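Local coordinates for aminotransferase (Paracoccus denitrificans, PDB 4GRX), which probably transfers amino groups, as an omega-aminotransferase of class III, between amine donors and carbonyl acceptors using pyridoxal phosphate, at residues 267-272 against 279-284; 275-280 against 388-393. One frame throughout, in Å; residues are numbered along the deposited sequence.

Interaction 1 (267-272 against 279-284); sequences SDEVIC and NTWGCL
The indole of W281 meets E269 at its benzo edge, where CB of E269 lies near the ring plane, 3.7 Å from CE3 of W281. T280 places its CG2 over one face of the ring, toward the rim. The carboxylate of E269 is turned 72° from the indole, and CB and CG make the closest contacts with the ring edge. With chi1 at -62° CG stands beside the backbone N, and the bend at chi2 (-78°) carries the carboxylate to the start of helix 282-285, just after W281 at the N-cap position. There OE1 accepts from N of G282 at 2.9 Å, on its syn side but tilted from the carboxylate plane, while OE2 takes N of C283 on its syn lone pair at 3.0 Å. OE2 also receives OG of S267, which approaches from above the carboxylate plane at 3.0 Å and steadies it from the strand side. Glycine suits position 282 because a side chain there would run into CB of C272. NE1 of W281 is engaged by the carbonyl of V115. On the neighbouring strand residue, OD1 of D268 accepts from N of V270 in an Asx turn, and its OD2 is bonded by H163 and N133 beside the modified residue K297. With an alanine here instead of E269, the amides of G282 and C283 would probably lose their acceptor, and S267 its partner. A buried carboxylate facing the first N-H groups of a helix is likely to be stabilised as an anion, binding strand 265-268 to the helix of its beta-alpha-beta unit.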
ATOM      1  N   SER A 267     -16.374   9.746  -1.960  1.00 23.58           N
ATOM      2  CA  SER A 267     -16.330   9.435  -3.379  1.00 23.96           C
ATOM      3  C   SER A 267     -15.019   8.772  -3.785  1.00 23.59           C
ATOM      4  O   SER A 267     -13.952   9.384  -3.737  1.00 24.17           O
ATOM      5  CB  SER A 267     -16.584  10.685  -4.229  1.00 24.91           C
ATOM      6  OG  SER A 267     -16.639  10.329  -5.606  1.00 25.17           O
ATOM      7  N   ASP A 268     -15.108   7.516  -4.186  1.00 23.17           N
ATOM      8  CA  ASP A 268     -13.939   6.804  -4.668  1.00 23.00           C
ATOM      9  C   ASP A 268     -13.666   7.183  -6.130  1.00 23.52           C
ATOM     10  O   ASP A 268     -14.273   6.649  -7.053  1.00 23.77           O
ATOM     11  CB  ASP A 268     -14.115   5.291  -4.487  1.00 22.43           C
ATOM     12  CG  ASP A 268     -12.821   4.522  -4.712  1.00 22.26           C
ATOM     13  OD1 ASP A 268     -11.878   5.109  -5.305  1.00 22.21           O
ATOM     14  OD2 ASP A 268     -12.763   3.332  -4.313  1.00 21.71           O
ATOM     15  N   GLU A 269     -12.746   8.123  -6.306  1.00 24.00           N
ATOM     16  CA  GLU A 269     -12.377   8.671  -7.599  1.00 24.59           C
ATOM     17  C   GLU A 269     -11.070   8.052  -8.097  1.00 24.76           C
ATOM     18  O   GLU A 269     -10.318   8.674  -8.855  1.00 25.74           O
ATOM     19  CB  GLU A 269     -12.209  10.189  -7.480  1.00 25.30           C
ATOM     20  CG  GLU A 269     -13.467  10.951  -7.070  1.00 26.05           C
ATOM     21  CD  GLU A 269     -14.447  11.130  -8.219  1.00 27.02           C
ATOM     22  OE1 GLU A 269     -14.127  10.720  -9.360  1.00 27.75           O
ATOM     23  OE2 GLU A 269     -15.540  11.679  -7.996  1.00 27.31           O
ATOM     24  N   VAL A 270     -10.787   6.828  -7.678  1.00 24.45           N
ATOM     25  CA  VAL A 270      -9.540   6.184  -8.082  1.00 24.95           C
ATOM     26  C   VAL A 270      -9.452   5.954  -9.606  1.00 25.41           C
ATOM     27  O   VAL A 270      -8.355   5.964 -10.170  1.00 25.34           O
ATOM     28  CB  VAL A 270      -9.262   4.891  -7.278  1.00 24.73           C
ATOM     29  CG1 VAL A 270      -8.288   3.984  -8.007  1.00 25.13           C
ATOM     30  CG2 VAL A 270      -8.700   5.235  -5.910  1.00 24.77           C
ATOM     31  N   ILE A 271     -10.602   5.768 -10.259  1.00 25.82           N
ATOM     32  CA  ILE A 271     -10.662   5.606 -11.718  1.00 26.46           C
ATOM     33  C   ILE A 271     -11.273   6.835 -12.397  1.00 27.93           C
ATOM     34  O   ILE A 271     -10.935   7.158 -13.552  1.00 28.43           O
ATOM     35  CB  ILE A 271     -11.452   4.348 -12.125  1.00 25.89           C
ATOM     36  CG1 ILE A 271     -10.590   3.108 -11.886  1.00 25.45           C
ATOM     37  CG2 ILE A 271     -11.882   4.432 -13.583  1.00 26.20           C
ATOM     38  CD1 ILE A 271     -11.334   1.825 -12.104  1.00 25.45           C
ATOM     39  N   CYS A 272     -12.157   7.516 -11.673  1.00 28.36           N
ATOM     40  CA  CYS A 272     -12.933   8.591 -12.261  1.00 29.56           C
ATOM     41  C   CYS A 272     -12.206   9.919 -12.143  1.00 29.22           C
ATOM     42  O   CYS A 272     -12.536  10.886 -12.847  1.00 29.63           O
ATOM     43  CB  CYS A 272     -14.337   8.641 -11.644  1.00 31.04           C
ATOM     44  SG  CYS A 272     -15.370   7.210 -12.074  1.00 32.52           S
ATOM     45  N   ASN A 279     -14.839  14.580 -17.231  1.00 32.40           N
ATOM     46  CA  ASN A 279     -14.567  15.683 -16.301  1.00 33.04           C
ATOM     47  C   ASN A 279     -13.441  15.391 -15.359  1.00 32.27           C
ATOM     48  O   ASN A 279     -12.939  14.276 -15.347  1.00 32.57           O
ATOM     49  CB  ASN A 279     -15.801  15.992 -15.471  1.00 33.32           C
ATOM     50  CG  ASN A 279     -16.775  16.844 -16.223  1.00 34.72           C
ATOM     51  OD1 ASN A 279     -17.816  16.359 -16.663  1.00 35.19           O
ATOM     52  ND2 ASN A 279     -16.419  18.110 -16.428  1.00 35.32           N
ATOM     53  N   THR A 280     -13.061  16.371 -14.547  1.00 32.35           N
ATOM     54  CA  THR A 280     -11.954  16.193 -13.613  1.00 31.63           C
ATOM     55  C   THR A 280     -12.310  15.160 -12.533  1.00 30.92           C
ATOM     56  O   THR A 280     -11.434  14.492 -11.976  1.00 30.27           O
ATOM     57  CB  THR A 280     -11.555  17.527 -12.969  1.00 32.30           C
ATOM     58  OG1 THR A 280     -11.390  18.507 -13.997  1.00 33.38           O
ATOM     59  CG2 THR A 280     -10.253  17.404 -12.167  1.00 31.45           C
ATOM     60  N   TRP A 281     -13.604  15.031 -12.251  1.00 31.08           N
ATOM     61  CA  TRP A 281     -14.079  14.111 -11.239  1.00 30.02           C
ATOM     62  C   TRP A 281     -15.370  13.540 -11.673  1.00 30.04           C
ATOM     63  O   TRP A 281     -16.166  14.218 -12.325  1.00 30.52           O
ATOM     64  CB  TRP A 281     -14.280  14.824  -9.903  1.00 30.30           C
ATOM     65  CG  TRP A 281     -13.042  15.519  -9.413  1.00 30.31           C
ATOM     66  CD1 TRP A 281     -12.791  16.889  -9.387  1.00 31.39           C
ATOM     67  CD2 TRP A 281     -11.826  14.897  -8.883  1.00 29.59           C
ATOM     68  NE1 TRP A 281     -11.544  17.148  -8.876  1.00 31.38           N
ATOM     69  CE2 TRP A 281     -10.908  16.000  -8.559  1.00 30.24           C
ATOM     70  CE3 TRP A 281     -11.415  13.588  -8.653  1.00 28.52           C
ATOM     71  CZ2 TRP A 281      -9.643  15.775  -8.038  1.00 29.75           C
ATOM     72  CZ3 TRP A 281     -10.138  13.379  -8.117  1.00 28.12           C
ATOM     73  CH2 TRP A 281      -9.279  14.447  -7.817  1.00 28.78           C
ATOM     74  N   GLY A 282     -15.597  12.286 -11.283  1.00 29.30           N
ATOM     75  CA  GLY A 282     -16.883  11.633 -11.482  1.00 29.76           C
ATOM     76  C   GLY A 282     -18.033  12.354 -10.798  1.00 30.71           C
ATOM     77  O   GLY A 282     -19.140  12.417 -11.345  1.00 31.74           O
ATOM     78  N   CYS A 283     -17.774  12.916  -9.620  1.00 30.51           N
ATOM     79  CA  CYS A 283     -18.791  13.677  -8.905  1.00 31.64           C
ATOM     80  C   CYS A 283     -19.132  15.023  -9.576  1.00 32.80           C
ATOM     81  O   CYS A 283     -20.223  15.563  -9.384  1.00 34.18           O
ATOM     82  CB  CYS A 283     -18.417  13.847  -7.431  1.00 32.21           C
ATOM     83  SG  CYS A 283     -16.835  14.660  -7.131  1.00 35.09           S
ATOM     84  N   LEU A 284     -18.218  15.565 -10.371  1.00 32.40           N
ATOM     85  CA  LEU A 284     -18.589  16.654 -11.261  1.00 33.35           C
ATOM     86  C   LEU A 284     -19.571  16.143 -12.315  1.00 33.92           C
ATOM     87  O   LEU A 284     -20.632  16.733 -12.490  1.00 35.10           O
ATOM     88  CB  LEU A 284     -17.366  17.319 -11.913  1.00 33.12           C
ATOM     89  CG  LEU A 284     -16.415  18.064 -10.963  1.00 32.95           C
ATOM     90  CD1 LEU A 284     -15.149  18.529 -11.674  1.00 32.94           C
ATOM     91  CD2 LEU A 284     -17.089  19.220 -10.236  1.00 33.92           C
TER

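Interaction 2 (275-280 against 388-393)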
ATOM      1  N   GLY A 275     -10.515  12.775 -15.491  1.00 28.86           N
ATOM      2  CA  GLY A 275     -10.888  12.744 -16.910  1.00 29.16           C
ATOM      3  C   GLY A 275     -11.690  11.642 -17.575  1.00 28.97           C
ATOM      4  O   GLY A 275     -12.489  11.917 -18.474  1.00 29.72           O
ATOM      5  N   ARG A 276     -11.487  10.399 -17.169  1.00 28.19           N
ATOM      6  CA  ARG A 276     -12.083   9.282 -17.891  1.00 28.54           C
ATOM      7  C   ARG A 276     -13.605   9.432 -18.110  1.00 29.62           C
ATOM      8  O   ARG A 276     -14.154   8.924 -19.106  1.00 30.94           O
ATOM      9  CB  ARG A 276     -11.705   7.944 -17.236  1.00 27.67           C
ATOM     10  CG  ARG A 276     -11.799   6.745 -18.164  1.00 27.80           C
ATOM     11  CD  ARG A 276     -11.153   5.497 -17.575  1.00 27.30           C
ATOM     12  NE  ARG A 276      -9.693   5.477 -17.740  1.00 27.35           N
ATOM     13  CZ  ARG A 276      -9.046   5.255 -18.893  1.00 27.91           C
ATOM     14  NH1 ARG A 276      -9.711   5.040 -20.028  1.00 28.51           N
ATOM     15  NH2 ARG A 276      -7.718   5.265 -18.920  1.00 27.71           N
ATOM     16  N   THR A 277     -14.263  10.154 -17.210  1.00 29.51           N
ATOM     17  CA  THR A 277     -15.714  10.292 -17.199  1.00 30.36           C
ATOM     18  C   THR A 277     -16.218  11.401 -18.101  1.00 32.08           C
ATOM     19  O   THR A 277     -17.413  11.442 -18.424  1.00 33.11           O
ATOM     20  CB  THR A 277     -16.218  10.624 -15.787  1.00 30.15           C
ATOM     21  OG1 THR A 277     -15.326  11.580 -15.158  1.00 29.68           O
ATOM     22  CG2 THR A 277     -16.315   9.328 -14.973  1.00 29.03           C
ATOM     23  N   GLY A 278     -15.312  12.303 -18.483  1.00 32.24           N
ATOM     24  CA  GLY A 278     -15.666  13.501 -19.234  1.00 33.22           C
ATOM     25  C   GLY A 278     -15.394  14.757 -18.428  1.00 33.45           C
ATOM     26  O   GLY A 278     -15.667  15.863 -18.888  1.00 34.53           O
ATOM     27  N   ASN A 279     -14.839  14.580 -17.231  1.00 32.40           N
ATOM     28  CA  ASN A 279     -14.567  15.683 -16.301  1.00 33.04           C
ATOM     29  C   ASN A 279     -13.441  15.391 -15.359  1.00 32.27           C
ATOM     30  O   ASN A 279     -12.939  14.276 -15.347  1.00 32.57           O
ATOM     31  CB  ASN A 279     -15.801  15.992 -15.471  1.00 33.32           C
ATOM     32  CG  ASN A 279     -16.775  16.844 -16.223  1.00 34.72           C
ATOM     33  OD1 ASN A 279     -17.816  16.359 -16.663  1.00 35.19           O
ATOM     34  ND2 ASN A 279     -16.419  18.110 -16.428  1.00 35.32           N
ATOM     35  N   THR A 280     -13.061  16.371 -14.547  1.00 32.35           N
ATOM     36  CA  THR A 280     -11.954  16.193 -13.613  1.00 31.63           C
ATOM     37  C   THR A 280     -12.310  15.160 -12.533  1.00 30.92           C
ATOM     38  O   THR A 280     -11.434  14.492 -11.976  1.00 30.27           O
ATOM     39  CB  THR A 280     -11.555  17.527 -12.969  1.00 32.30           C
ATOM     40  OG1 THR A 280     -11.390  18.507 -13.997  1.00 33.38           O
ATOM     41  CG2 THR A 280     -10.253  17.404 -12.167  1.00 31.45           C
ATOM     42  N   GLY A 388     -17.561   8.791 -21.556  1.00 33.20           N
ATOM     43  CA  GLY A 388     -16.214   9.281 -21.834  1.00 33.05           C
ATOM     44  C   GLY A 388     -15.345   8.195 -22.434  1.00 32.72           C
ATOM     45  O   GLY A 388     -15.683   7.630 -23.467  1.00 33.13           O
ATOM     46  N   PHE A 389     -14.231   7.892 -21.779  1.00 32.15           N
ATOM     47  CA  PHE A 389     -13.347   6.816 -22.238  1.00 31.84           C
ATOM     48  C   PHE A 389     -13.379   5.599 -21.316  1.00 31.15           C
ATOM     49  O   PHE A 389     -12.332   5.006 -21.016  1.00 31.44           O
ATOM     50  CB  PHE A 389     -11.912   7.323 -22.377  1.00 32.11           C
ATOM     51  CG  PHE A 389     -11.556   7.798 -23.755  1.00 33.38           C
ATOM     52  CD1 PHE A 389     -12.515   8.379 -24.587  1.00 34.22           C
ATOM     53  CD2 PHE A 389     -10.243   7.686 -24.215  1.00 33.73           C
ATOM     54  CE1 PHE A 389     -12.174   8.826 -25.854  1.00 35.50           C
ATOM     55  CE2 PHE A 389      -9.894   8.137 -25.475  1.00 35.02           C
ATOM     56  CZ  PHE A 389     -10.861   8.712 -26.299  1.00 35.92           C
ATOM     57  N   MET A 390     -14.572   5.233 -20.849  1.00 30.39           N
ATOM     58  CA  MET A 390     -14.746   3.993 -20.106  1.00 28.98           C
ATOM     59  C   MET A 390     -16.054   3.321 -20.504  1.00 29.22           C
ATOM     60  O   MET A 390     -17.130   3.919 -20.423  1.00 29.53           O
ATOM     61  CB  MET A 390     -14.619   4.223 -18.597  1.00 28.09           C
ATOM     62  CG  MET A 390     -15.695   5.077 -17.957  1.00 27.97           C
ATOM     63  SD  MET A 390     -15.352   5.428 -16.226  1.00 27.36           S
ATOM     64  CE  MET A 390     -15.332   3.804 -15.455  1.00 26.81           C
ATOM     65  N   TRP A 391     -15.947   2.085 -20.981  1.00 29.44           N
ATOM     66  CA  TRP A 391     -17.065   1.419 -21.659  1.00 30.06           C
ATOM     67  C   TRP A 391     -17.045  -0.067 -21.474  1.00 30.10           C
ATOM     68  O   TRP A 391     -15.978  -0.666 -21.222  1.00 29.75           O
ATOM     69  CB  TRP A 391     -17.026   1.730 -23.147  1.00 30.61           C
ATOM     70  CG  TRP A 391     -17.215   3.195 -23.456  1.00 31.22           C
ATOM     71  CD1 TRP A 391     -16.229   4.155 -23.626  1.00 31.33           C
ATOM     72  CD2 TRP A 391     -18.489   3.922 -23.618  1.00 31.95           C
ATOM     73  NE1 TRP A 391     -16.780   5.385 -23.871  1.00 32.23           N
ATOM     74  CE2 TRP A 391     -18.131   5.316 -23.878  1.00 32.50           C
ATOM     75  CE3 TRP A 391     -19.834   3.568 -23.573  1.00 32.19           C
ATOM     76  CZ2 TRP A 391     -19.096   6.297 -24.085  1.00 33.26           C
ATOM     77  CZ3 TRP A 391     -20.800   4.564 -23.780  1.00 32.78           C
ATOM     78  CH2 TRP A 391     -20.440   5.893 -24.026  1.00 33.38           C
ATOM     79  N   ALA A 392     -18.227  -0.674 -21.593  1.00 30.26           N
ATOM     80  CA  ALA A 392     -18.352  -2.129 -21.552  1.00 29.98           C
ATOM     81  C   ALA A 392     -19.490  -2.694 -22.409  1.00 30.75           C
ATOM     82  O   ALA A 392     -20.556  -2.082 -22.552  1.00 31.36           O
ATOM     83  CB  ALA A 392     -18.459  -2.630 -20.126  1.00 29.31           C
ATOM     84  N   LEU A 393     -19.219  -3.862 -22.990  1.00 30.51           N
ATOM     85  CA  LEU A 393     -20.204  -4.683 -23.660  1.00 30.92           C
ATOM     86  C   LEU A 393     -20.532  -5.903 -22.782  1.00 30.69           C
ATOM     87  O   LEU A 393     -19.636  -6.557 -22.251  1.00 29.87           O
ATOM     88  CB  LEU A 393     -19.641  -5.138 -24.998  1.00 31.24           C
ATOM     89  CG  LEU A 393     -19.338  -4.018 -25.990  1.00 31.88           C
ATOM     90  CD1 LEU A 393     -18.117  -4.339 -26.850  1.00 31.87           C
ATOM     91  CD2 LEU A 393     -20.567  -3.706 -26.844  1.00 32.72           C
TER
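R276 grips F389 by both ends of its backbone. The carbonyl O of R276 accepts from N of F389 at 2.9 Å, in the carbonyl plane, and NH1 of R276 returns a bond to O of F389 at 2.8 Å, the acceptor lying in the guanidinium plane. The arginine chain leaves with CG anti to the backbone N (chi1 -157°) and bends at chi3, so that its methylenes run along this peptide and CG rests 3.8 Å from CB of M390. Arginine suits the place because its long chain can lay methylenes along the peptide and still bring a planar donor group to O of F389. T277 adds its methyl, CG2 lying 4.2 Å from SD of M390. Glycine suits position 388 because CA of G388 can lie 3.4 Å from O of R276, where a CB would collide. Farther out, O of P437 is a second acceptor for NH1, while OG of S66 and O of W69 take NH2, and a type I turn from G275 to G278 sets the arginine's backbone. F389 sends its ring edge-to-face against F368 of helix 357-375 and also touches M446 of helix 443-463, while strand 390-395 runs between antiparallel strands 381-387 and 432-435.

Strand 265-268 of the seven-stranded central sheet leads into 267-272, and six residues later the chain returns at 279-284, so interaction 1 closes a short loop ahead of helix 282-285. Interaction 2 begins inside that loop, at 275-280, and reaches 388-393, closing a far longer excursion that takes in helices 313-324, 339-354 and 357-375. The two therefore cross rather than nest, and they share N279 and T280. They also touch directly: CG2 of I271 lies 4.0 Å from CE of M390. Together they tie the central sheet, whose strand 292-295 is closely followed in the chain by the cofactor-bearing K297, through one loop to the three-stranded antiparallel sheet of the C-terminal part.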